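Local coordinates for Rho guanine nucleotide exchange factor 11 (Homo sapiens, PDB 5JHH), which probably activates Rho-family GTPases by promoting exchange of GDP for GTP through its paired RhoGEF (DH) and PH domains, at residues 45-50 / 149-154; 50-55 / 143-148; 261-266 / 346-351. All blocks are in the same frame, centred on the assembly; numbering follows the deposited sequence.

Interaction 1 of 3, residues 45-50 / 149-154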
loop_
_atom_site.group_PDB
_atom_site.type_symbol
_atom_site.label_atom_id
_atom_site.label_comp_id
_atom_site.label_asym_id
_atom_site.label_seq_id
_atom_site.Cartn_x
_atom_site.Cartn_y
_atom_site.Cartn_z
ATOM N N ASP A 45 -15.541 -12.552 12.360
ATOM C CA ASP A 45 -16.879 -12.484 12.953
ATOM C C ASP A 45 -16.941 -13.247 14.260
ATOM O O ASP A 45 -17.353 -12.735 15.275
ATOM C CB ASP A 45 -17.894 -13.059 11.992
ATOM C CG ASP A 45 -19.294 -12.879 12.464
ATOM O OD1 ASP A 45 -19.580 -11.785 12.946
ATOM O OD2 ASP A 45 -20.114 -13.816 12.343
ATOM N N LEU A 46 -16.491 -14.480 14.227
ATOM C CA LEU A 46 -16.754 -15.348 15.313
ATOM C C LEU A 46 -15.748 -15.106 16.437
ATOM O O LEU A 46 -16.139 -15.066 17.574
ATOM C CB LEU A 46 -16.728 -16.803 14.824
ATOM C CG LEU A 46 -16.427 -17.887 15.885
ATOM C CD1 LEU A 46 -17.668 -18.171 16.739
ATOM C CD2 LEU A 46 -15.856 -19.167 15.251
ATOM N N ILE A 47 -14.457 -14.979 16.139
ATOM C CA ILE A 47 -13.462 -14.907 17.203
ATOM C C ILE A 47 -13.414 -13.503 17.824
ATOM O O ILE A 47 -13.129 -13.378 19.019
ATOM C CB ILE A 47 -12.050 -15.267 16.705
ATOM C CG1 ILE A 47 -11.995 -16.697 16.158
ATOM C CG2 ILE A 47 -11.020 -15.123 17.810
ATOM C CD1 ILE A 47 -12.421 -17.764 17.135
ATOM N N PHE A 48 -13.701 -12.460 17.033
ATOM C CA PHE A 48 -13.540 -11.110 17.516
ATOM C C PHE A 48 -14.868 -10.380 17.670
ATOM O O PHE A 48 -15.292 -10.052 18.782
ATOM C CB PHE A 48 -12.587 -10.344 16.613
ATOM C CG PHE A 48 -11.165 -10.881 16.623
ATOM C CD1 PHE A 48 -10.290 -10.540 17.625
ATOM C CD2 PHE A 48 -10.745 -11.781 15.674
ATOM C CE1 PHE A 48 -9.010 -11.054 17.657
ATOM C CE2 PHE A 48 -9.439 -12.254 15.660
ATOM C CZ PHE A 48 -8.581 -11.922 16.677
ATOM N N TYR A 49 -15.509 -10.098 16.551
ATOM C CA TYR A 49 -16.648 -9.201 16.516
ATOM C C TYR A 49 -17.770 -9.623 17.440
ATOM O O TYR A 49 -18.175 -8.854 18.312
ATOM C CB TYR A 49 -17.197 -9.054 15.084
ATOM C CG TYR A 49 -18.436 -8.198 15.036
ATOM C CD1 TYR A 49 -18.411 -6.880 15.417
ATOM C CD2 TYR A 49 -19.654 -8.739 14.638
ATOM C CE1 TYR A 49 -19.573 -6.089 15.406
ATOM C CE2 TYR A 49 -20.814 -7.985 14.610
ATOM C CZ TYR A 49 -20.765 -6.658 14.987
ATOM O OH TYR A 49 -21.905 -5.933 14.930
ATOM N N GLN A 50 -18.224 -10.858 17.292
ATOM C CA GLN A 50 -19.374 -11.353 18.080
ATOM C C GLN A 50 -19.066 -11.458 19.545
ATOM O O GLN A 50 -19.920 -11.160 20.375
ATOM C CB GLN A 50 -19.856 -12.707 17.604
ATOM C CG GLN A 50 -20.357 -12.689 16.174
ATOM C CD GLN A 50 -21.619 -11.894 15.975
ATOM O OE1 GLN A 50 -22.389 -11.674 16.896
ATOM N NE2 GLN A 50 -21.822 -11.427 14.752
ATOM N N GLU A 149 -6.573 -14.064 20.115
ATOM C CA GLU A 149 -5.481 -14.273 19.173
ATOM C C GLU A 149 -4.776 -15.603 19.390
ATOM O O GLU A 149 -4.107 -16.101 18.478
ATOM C CB GLU A 149 -4.506 -13.097 19.223
ATOM C CG GLU A 149 -5.118 -11.840 18.635
ATOM C CD GLU A 149 -4.269 -10.610 18.768
ATOM O OE1 GLU A 149 -3.257 -10.689 19.493
ATOM O OE2 GLU A 149 -4.646 -9.552 18.166
ATOM N N SER A 150 -5.028 -16.248 20.526
ATOM C CA SER A 150 -4.433 -17.571 20.745
ATOM C C SER A 150 -5.234 -18.670 20.051
ATOM O O SER A 150 -4.780 -19.775 19.881
ATOM C CB SER A 150 -4.312 -17.857 22.254
ATOM O OG SER A 150 -5.520 -18.401 22.737
ATOM N N HIS A 151 -6.431 -18.353 19.612
ATOM C CA HIS A 151 -7.254 -19.319 18.933
ATOM C C HIS A 151 -6.585 -19.773 17.639
ATOM O O HIS A 151 -5.945 -18.970 16.983
ATOM C CB HIS A 151 -8.598 -18.682 18.632
ATOM C CG HIS A 151 -9.710 -19.659 18.581
ATOM N ND1 HIS A 151 -10.567 -19.871 19.644
ATOM C CD2 HIS A 151 -10.084 -20.526 17.608
ATOM C CE1 HIS A 151 -11.447 -20.804 19.312
ATOM N NE2 HIS A 151 -11.176 -21.219 18.083
ATOM N N PRO A 152 -6.698 -21.072 17.286
ATOM C CA PRO A 152 -5.902 -21.584 16.154
ATOM C C PRO A 152 -6.407 -21.093 14.853
ATOM O O PRO A 152 -5.646 -20.920 13.905
ATOM C CB PRO A 152 -6.049 -23.115 16.246
ATOM C CG PRO A 152 -7.247 -23.324 17.112
ATOM C CD PRO A 152 -7.243 -22.171 18.101
ATOM N N GLN A 153 -7.680 -20.808 14.800
ATOM C CA GLN A 153 -8.207 -20.137 13.642
ATOM C C GLN A 153 -7.497 -18.854 13.242
ATOM O O GLN A 153 -7.518 -18.483 12.072
ATOM C CB GLN A 153 -9.655 -19.833 13.863
ATOM C CG GLN A 153 -10.498 -21.041 13.576
ATOM C CD GLN A 153 -11.537 -21.232 14.631
ATOM O OE1 GLN A 153 -11.200 -21.473 15.784
ATOM N NE2 GLN A 153 -12.813 -21.119 14.251
ATOM N N CYS A 154 -6.886 -18.167 14.192
ATOM C CA CYS A 154 -6.133 -16.998 13.849
ATOM C C CYS A 154 -4.860 -17.275 13.107
ATOM O O CYS A 154 -4.213 -16.327 12.650
ATOM C CB CYS A 154 -5.832 -16.177 15.095
ATOM S SG CYS A 154 -7.360 -15.500 15.768
#
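Leu46 touches the chain that follows helix 139-150 with one methyl, CD2, modelled 3.8 Å from NE2 of Gln153, though how that amide is turned remains doubtful because its OE1 is placed too close to the His151 ring. One residue on, Ile47 carries most of the contact. CG1 stands beside the backbone N (chi1 -61°), and that branch carries CD1 out over the centre of one face of the His151 imidazole. The methyl carbon sits 3.6 Å from the ring centroid and only 7° off the ring normal, a CH-pi contact shared almost evenly among the five ring atoms. Replacing His151 with an alanine would take away this flat surface and would probably open a gap against CD1 of Ile47. CG2 of Ile47 lies 4.2 Å from SG of Cys154 and over the rim of one face of the Phe48 ring. All this belongs to the helical DH domain, where the long helix 18-54, widened by a pi-type turn at 45-49, packs against the point at which helix 139-150 gives way to a 3-10 turn at 152-154. Gln153 adds a backbone tie, its O accepting from NH1 of Arg39 on the same long helix. Phe48 comes next and is also buried. At its ring edge, CZ meets CG of Glu149 at 4.0 Å, while the Glu149 carboxylate leads away from the ring, OE2 accepting from the backbone N of Leu159. SG of Cys154 approaches the same ring obliquely, 3.9 Å from CE2, in a sulfur-aromatic contact. Leu159 and Leu162 also pack on Phe48.

Interaction 2 of 3, residues 50-55 / 143-148; sequences QRMKKE and LFMQEA
Phe144 is the side chain that Arg51, Met52 and Glu55 all touch. The contact with Arg51 is the closest: CE2 of Phe144 sits 3.5 Å from CZ of Arg51, over the centre of one guanidinium face, with the two planes tilted 41° apart. The bend at chi3 (57°) turns the guanidinium so that this face receives CE2, while the edge of the ring also meets the Arg51 CB. Apolar contacts follow. CG of Met52 lies 3.9 Å from CE1 of Phe144, and the extended Met52 chain carries its CE on to SD of Met145, 3.8 Å away. This is antiparallel helix packing inside the DH domain: the C-terminal end of helix 18-54 runs against helix 139-150, with segment axes 12.0 Å apart at an angle of 148°, a wide spacing bridged by these long side chains. Leu57, from the loop after the long helix, also packs on Phe144. The charged group is peripheral. Arg51 NH2 and Glu55 OE2 form a long salt bridge of 3.4 Å, with weak hydrogen bonds from both NE and NH2. The other carboxylate oxygen, OE1 of Glu55, comes to the Phe144 ring edge, 4.1 Å from CD2.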
loop_
_atom_site.group_PDB
_atom_site.type_symbol
_atom_site.label_atom_id
_atom_site.label_comp_id
_atom_site.label_asym_id
_atom_site.label_seq_id
_atom_site.Cartn_x
_atom_site.Cartn_y
_atom_site.Cartn_z
ATOM N N GLN A 50 -18.224 -10.858 17.292
ATOM C CA GLN A 50 -19.374 -11.353 18.080
ATOM C C GLN A 50 -19.066 -11.458 19.545
ATOM O O GLN A 50 -19.920 -11.160 20.375
ATOM C CB GLN A 50 -19.856 -12.707 17.604
ATOM C CG GLN A 50 -20.357 -12.689 16.174
ATOM C CD GLN A 50 -21.619 -11.894 15.975
ATOM O OE1 GLN A 50 -22.389 -11.674 16.896
ATOM N NE2 GLN A 50 -21.822 -11.427 14.752
ATOM N N ARG A 51 -17.829 -11.807 19.875
ATOM C CA ARG A 51 -17.439 -11.866 21.276
ATOM C C ARG A 51 -17.258 -10.475 21.872
ATOM O O ARG A 51 -17.628 -10.232 23.027
ATOM C CB ARG A 51 -16.197 -12.696 21.471
ATOM C CG ARG A 51 -16.349 -14.180 21.123
ATOM C CD ARG A 51 -15.094 -14.959 21.511
ATOM N NE ARG A 51 -14.838 -14.773 22.947
ATOM C CZ ARG A 51 -13.640 -14.719 23.541
ATOM N NH1 ARG A 51 -12.500 -14.832 22.843
ATOM N NH2 ARG A 51 -13.591 -14.524 24.861
ATOM N N MET A 52 -16.730 -9.534 21.104
ATOM C CA MET A 52 -16.574 -8.197 21.652
ATOM C C MET A 52 -17.944 -7.633 21.962
ATOM O O MET A 52 -18.123 -6.872 22.895
ATOM C CB MET A 52 -15.884 -7.275 20.651
ATOM C CG MET A 52 -14.438 -7.661 20.396
ATOM S SD MET A 52 -13.662 -6.579 19.206
ATOM C CE MET A 52 -12.015 -7.254 19.168
ATOM N N LYS A 53 -18.877 -7.929 21.073
ATOM C CA LYS A 53 -20.213 -7.414 21.174
ATOM C C LYS A 53 -20.918 -8.064 22.339
ATOM O O LYS A 53 -21.440 -7.377 23.182
ATOM C CB LYS A 53 -20.967 -7.735 19.901
ATOM C CG LYS A 53 -22.283 -6.990 19.754
ATOM C CD LYS A 53 -23.372 -7.908 19.247
ATOM C CE LYS A 53 -24.220 -7.228 18.198
ATOM N NZ LYS A 53 -23.486 -7.268 16.902
ATOM N N LYS A 54 -20.951 -9.393 22.346
ATOM C CA LYS A 54 -21.649 -10.154 23.363
ATOM C C LYS A 54 -21.092 -9.857 24.771
ATOM O O LYS A 54 -21.878 -9.680 25.689
ATOM C CB LYS A 54 -21.597 -11.665 23.056
ATOM C CG LYS A 54 -21.866 -12.584 24.248
ATOM C CD LYS A 54 -23.364 -12.816 24.483
ATOM C CE LYS A 54 -23.869 -14.105 23.835
ATOM N NZ LYS A 54 -23.146 -15.303 24.355
ATOM N N GLU A 55 -19.768 -9.796 24.955
ATOM C CA GLU A 55 -19.218 -9.540 26.290
ATOM C C GLU A 55 -18.922 -8.049 26.581
ATOM O O GLU A 55 -18.180 -7.746 27.512
ATOM C CB GLU A 55 -17.935 -10.331 26.471
ATOM C CG GLU A 55 -18.124 -11.836 26.377
ATOM C CD GLU A 55 -16.805 -12.599 26.244
ATOM O OE1 GLU A 55 -15.770 -12.123 26.769
ATOM O OE2 GLU A 55 -16.807 -13.687 25.616
ATOM N N LEU A 143 -6.068 -8.670 27.896
ATOM C CA LEU A 143 -6.351 -10.084 28.142
ATOM C C LEU A 143 -7.260 -10.729 27.116
ATOM O O LEU A 143 -7.026 -11.844 26.665
ATOM C CB LEU A 143 -7.004 -10.264 29.523
ATOM C CG LEU A 143 -6.162 -11.057 30.512
ATOM C CD1 LEU A 143 -6.475 -10.636 31.953
ATOM C CD2 LEU A 143 -6.408 -12.551 30.278
ATOM N N PHE A 144 -8.364 -10.069 26.803
ATOM C CA PHE A 144 -9.280 -10.635 25.856
ATOM C C PHE A 144 -8.588 -10.792 24.486
ATOM O O PHE A 144 -8.762 -11.797 23.783
ATOM C CB PHE A 144 -10.499 -9.735 25.738
ATOM C CG PHE A 144 -11.346 -10.065 24.575
ATOM C CD1 PHE A 144 -11.034 -9.582 23.333
ATOM C CD2 PHE A 144 -12.416 -10.903 24.709
ATOM C CE1 PHE A 144 -11.793 -9.908 22.244
ATOM C CE2 PHE A 144 -13.187 -11.223 23.614
ATOM C CZ PHE A 144 -12.858 -10.744 22.378
ATOM N N MET A 145 -7.818 -9.791 24.108
ATOM C CA MET A 145 -7.168 -9.815 22.809
ATOM C C MET A 145 -6.132 -10.951 22.766
ATOM O O MET A 145 -6.016 -11.636 21.744
ATOM C CB MET A 145 -6.542 -8.456 22.458
ATOM C CG MET A 145 -7.588 -7.397 22.134
ATOM S SD MET A 145 -8.502 -7.701 20.587
ATOM C CE MET A 145 -7.174 -7.494 19.422
ATOM N N GLN A 146 -5.457 -11.220 23.881
ATOM C CA GLN A 146 -4.484 -12.314 23.870
ATOM C C GLN A 146 -5.189 -13.631 23.701
ATOM O O GLN A 146 -4.743 -14.482 22.963
ATOM C CB GLN A 146 -3.691 -12.396 25.159
ATOM C CG GLN A 146 -2.673 -11.308 25.333
ATOM C CD GLN A 146 -2.106 -11.303 26.746
ATOM O OE1 GLN A 146 -2.254 -12.284 27.495
ATOM N NE2 GLN A 146 -1.460 -10.200 27.122
ATOM N N GLU A 147 -6.279 -13.809 24.432
ATOM C CA GLU A 147 -7.039 -15.052 24.374
ATOM C C GLU A 147 -7.583 -15.277 22.969
ATOM O O GLU A 147 -7.506 -16.358 22.418
ATOM C CB GLU A 147 -8.202 -14.990 25.377
ATOM C CG GLU A 147 -8.259 -16.131 26.398
ATOM C CD GLU A 147 -8.586 -15.656 27.834
ATOM O OE1 GLU A 147 -9.783 -15.689 28.223
ATOM O OE2 GLU A 147 -7.651 -15.253 28.590
ATOM N N ALA A 148 -8.153 -14.239 22.384
ATOM C CA ALA A 148 -8.771 -14.363 21.053
ATOM C C ALA A 148 -7.713 -14.735 20.021
ATOM O O ALA A 148 -7.910 -15.636 19.204
ATOM C CB ALA A 148 -9.445 -13.049 20.657
#

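Interaction 3 of 3, residues 261-266 / 346-351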
loop_
_atom_site.group_PDB
_atom_site.type_symbol
_atom_site.label_atom_id
_atom_site.label_comp_id
_atom_site.label_asym_id
_atom_site.label_seq_id
_atom_site.Cartn_x
_atom_site.Cartn_y
_atom_site.Cartn_z
ATOM N N THR A 261 12.164 22.758 4.139
ATOM C CA THR A 261 12.986 23.780 4.761
ATOM C C THR A 261 12.861 25.062 3.940
ATOM O O THR A 261 13.057 25.056 2.740
ATOM C CB THR A 261 14.447 23.319 4.886
ATOM O OG1 THR A 261 14.486 22.093 5.619
ATOM C CG2 THR A 261 15.260 24.343 5.650
ATOM N N TRP A 262 12.511 26.143 4.610
ATOM C CA TRP A 262 12.390 27.470 4.003
ATOM C C TRP A 262 13.674 28.325 4.064
ATOM O O TRP A 262 14.072 28.789 5.129
ATOM C CB TRP A 262 11.310 28.211 4.763
ATOM C CG TRP A 262 10.805 29.434 4.148
ATOM C CD1 TRP A 262 11.205 30.024 2.974
ATOM C CD2 TRP A 262 9.784 30.259 4.701
ATOM N NE1 TRP A 262 10.468 31.176 2.774
ATOM C CE2 TRP A 262 9.603 31.342 3.833
ATOM C CE3 TRP A 262 9.024 30.198 5.872
ATOM C CZ2 TRP A 262 8.641 32.318 4.065
ATOM C CZ3 TRP A 262 8.077 31.177 6.113
ATOM C CH2 TRP A 262 7.888 32.219 5.215
ATOM N N ARG A 263 14.274 28.566 2.900
ATOM C CA ARG A 263 15.425 29.474 2.742
ATOM C C ARG A 263 14.923 30.919 2.662
ATOM O O ARG A 263 14.634 31.440 1.578
ATOM C CB ARG A 263 16.196 29.125 1.463
ATOM C CG ARG A 263 17.633 28.735 1.666
ATOM C CD ARG A 263 17.886 27.258 1.411
ATOM N NE ARG A 263 17.941 26.930 -0.008
ATOM C CZ ARG A 263 18.574 25.873 -0.524
ATOM N NH1 ARG A 263 19.228 25.034 0.255
ATOM N NH2 ARG A 263 18.532 25.633 -1.837
ATOM N N ILE A 264 14.808 31.541 3.826
ATOM C CA ILE A 264 14.115 32.811 3.998
ATOM C C ILE A 264 15.046 34.011 3.663
ATOM O O ILE A 264 14.615 35.028 3.123
ATOM C CB ILE A 264 13.548 32.872 5.442
ATOM C CG1 ILE A 264 12.270 33.700 5.512
ATOM C CG2 ILE A 264 14.591 33.367 6.441
ATOM C CD1 ILE A 264 11.420 33.349 6.710
ATOM N N SER A 265 16.324 33.866 3.983
ATOM C CA SER A 265 17.358 34.818 3.613
ATOM C C SER A 265 18.496 33.947 3.140
ATOM O O SER A 265 18.303 32.742 2.952
ATOM C CB SER A 265 17.810 35.628 4.829
ATOM O OG SER A 265 18.867 34.959 5.515
ATOM N N LYS A 266 19.690 34.516 3.016
ATOM C CA LYS A 266 20.816 33.743 2.488
ATOM C C LYS A 266 21.610 32.966 3.544
ATOM O O LYS A 266 22.301 31.997 3.207
ATOM C CB LYS A 266 21.752 34.579 1.604
ATOM C CG LYS A 266 21.756 36.089 1.801
ATOM C CD LYS A 266 22.548 36.782 0.702
ATOM C CE LYS A 266 23.922 36.157 0.466
ATOM N NZ LYS A 266 23.906 34.986 -0.471
ATOM N N GLU A 346 11.533 30.195 -1.206
ATOM C CA GLU A 346 12.457 29.175 -1.678
ATOM C C GLU A 346 12.335 28.014 -0.718
ATOM O O GLU A 346 12.593 28.179 0.485
ATOM C CB GLU A 346 13.918 29.669 -1.718
ATOM C CG GLU A 346 14.912 28.575 -2.143
ATOM C CD GLU A 346 16.343 29.061 -2.315
ATOM O OE1 GLU A 346 16.598 30.255 -2.001
ATOM O OE2 GLU A 346 17.210 28.248 -2.763
ATOM N N LEU A 347 11.941 26.846 -1.240
ATOM C CA LEU A 347 11.613 25.724 -0.382
ATOM C C LEU A 347 12.484 24.544 -0.715
ATOM O O LEU A 347 12.797 24.298 -1.905
ATOM C CB LEU A 347 10.134 25.396 -0.509
ATOM C CG LEU A 347 9.240 26.474 0.108
ATOM C CD1 LEU A 347 7.801 26.198 -0.261
ATOM C CD2 LEU A 347 9.368 26.537 1.624
ATOM N N VAL A 348 12.885 23.808 0.327
ATOM C CA VAL A 348 13.793 22.655 0.153
ATOM C C VAL A 348 13.174 21.376 0.747
ATOM O O VAL A 348 12.801 21.327 1.908
ATOM C CB VAL A 348 15.201 22.914 0.775
ATOM C CG1 VAL A 348 16.247 21.904 0.269
ATOM C CG2 VAL A 348 15.667 24.314 0.461
ATOM N N ALA A 349 13.094 20.362 -0.101
ATOM C CA ALA A 349 12.516 19.059 0.199
ATOM C C ALA A 349 13.619 18.109 0.630
ATOM O O ALA A 349 14.796 18.412 0.502
ATOM C CB ALA A 349 11.839 18.520 -1.052
ATOM N N LEU A 350 13.235 16.932 1.101
ATOM C CA LEU A 350 14.207 16.011 1.701
ATOM C C LEU A 350 15.081 15.398 0.649
ATOM O O LEU A 350 16.210 15.109 0.903
ATOM C CB LEU A 350 13.512 14.887 2.483
ATOM C CG LEU A 350 12.480 15.266 3.551
ATOM C CD1 LEU A 350 11.464 14.126 3.740
ATOM C CD2 LEU A 350 13.121 15.688 4.877
ATOM N N THR A 351 14.543 15.155 -0.529
ATOM C CA THR A 351 15.322 14.535 -1.584
ATOM C C THR A 351 14.904 15.084 -2.926
ATOM O O THR A 351 13.932 15.807 -3.037
ATOM C CB THR A 351 15.112 12.998 -1.598
ATOM O OG1 THR A 351 13.749 12.681 -1.926
ATOM C CG2 THR A 351 15.468 12.369 -0.199
HETATM O O HOH W 1 12.279 31.952 0.534
#
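Thr261 and Val348 form an antiparallel, hydrogen-bonded pair in the PH-domain sheet, joining strand 254-263 to strand 345-348, the last strand before the C-terminal helix 352-368. Here the contact is tight. Thr261 N donates to Val348 O in the carbonyl plane, over 2.7 Å and nearly straight at 171°; the return bond from Val348 N to Thr261 O is equally short but more bent. A third backbone bond runs from Arg263 N to Glu346 O at 3.0 Å. Between them sits the non-hydrogen-bonded pair, Trp262 with Leu347, both buried on one face. CD2 of Leu347 lies 4.1 Å from CB of Trp262, whose indole also meets the rings of Tyr345 and Phe310.

The face of Thr261 and Val348 is more polar and nearer solvent, yet closely fitted. The bent Arg263 chain lays its guanidinium across Val348, with CG2 over its centre, 3.4 Å from CZ. Glu346, its CG anti to the backbone N (chi1 177°), extends OE2 to the edge of that guanidinium, where NH2 forms a salt bridge of 3.1 Å and NE a weak bond. The two flat groups stand almost perpendicular, at 85°, and Asp327 gives NH2 a second acidic partner. Looseness comes with residues 264-266 and 349-351, which make no contact across. Beside the inverse gamma turn centred on Arg263, a water donates to Arg263 O at 2.6 Å, accepts from Glu346 N, and takes a weak bond from Trp262 NE1.

Interactions 1 and 2 are neighbours on one interface of the DH domain, joining helix 18-54 to helix 139-150 and the turn after it; their centres lie 8 Å apart, they share Gln50, and interaction 2 nests inside the chain loop closed by interaction 1. Ala148 packs against both Ile47 and Phe48, making the two continuous. Interaction 2 is the more buried, interaction 1 reaching the surface at Leu46. Both rely on side-chain contacts with aromatic rings. Interaction 3, about 51 Å away between centres in the PH domain, instead depends on backbone hydrogen bonds between strands, with one buried face and a more exposed one where charges pair across the strands.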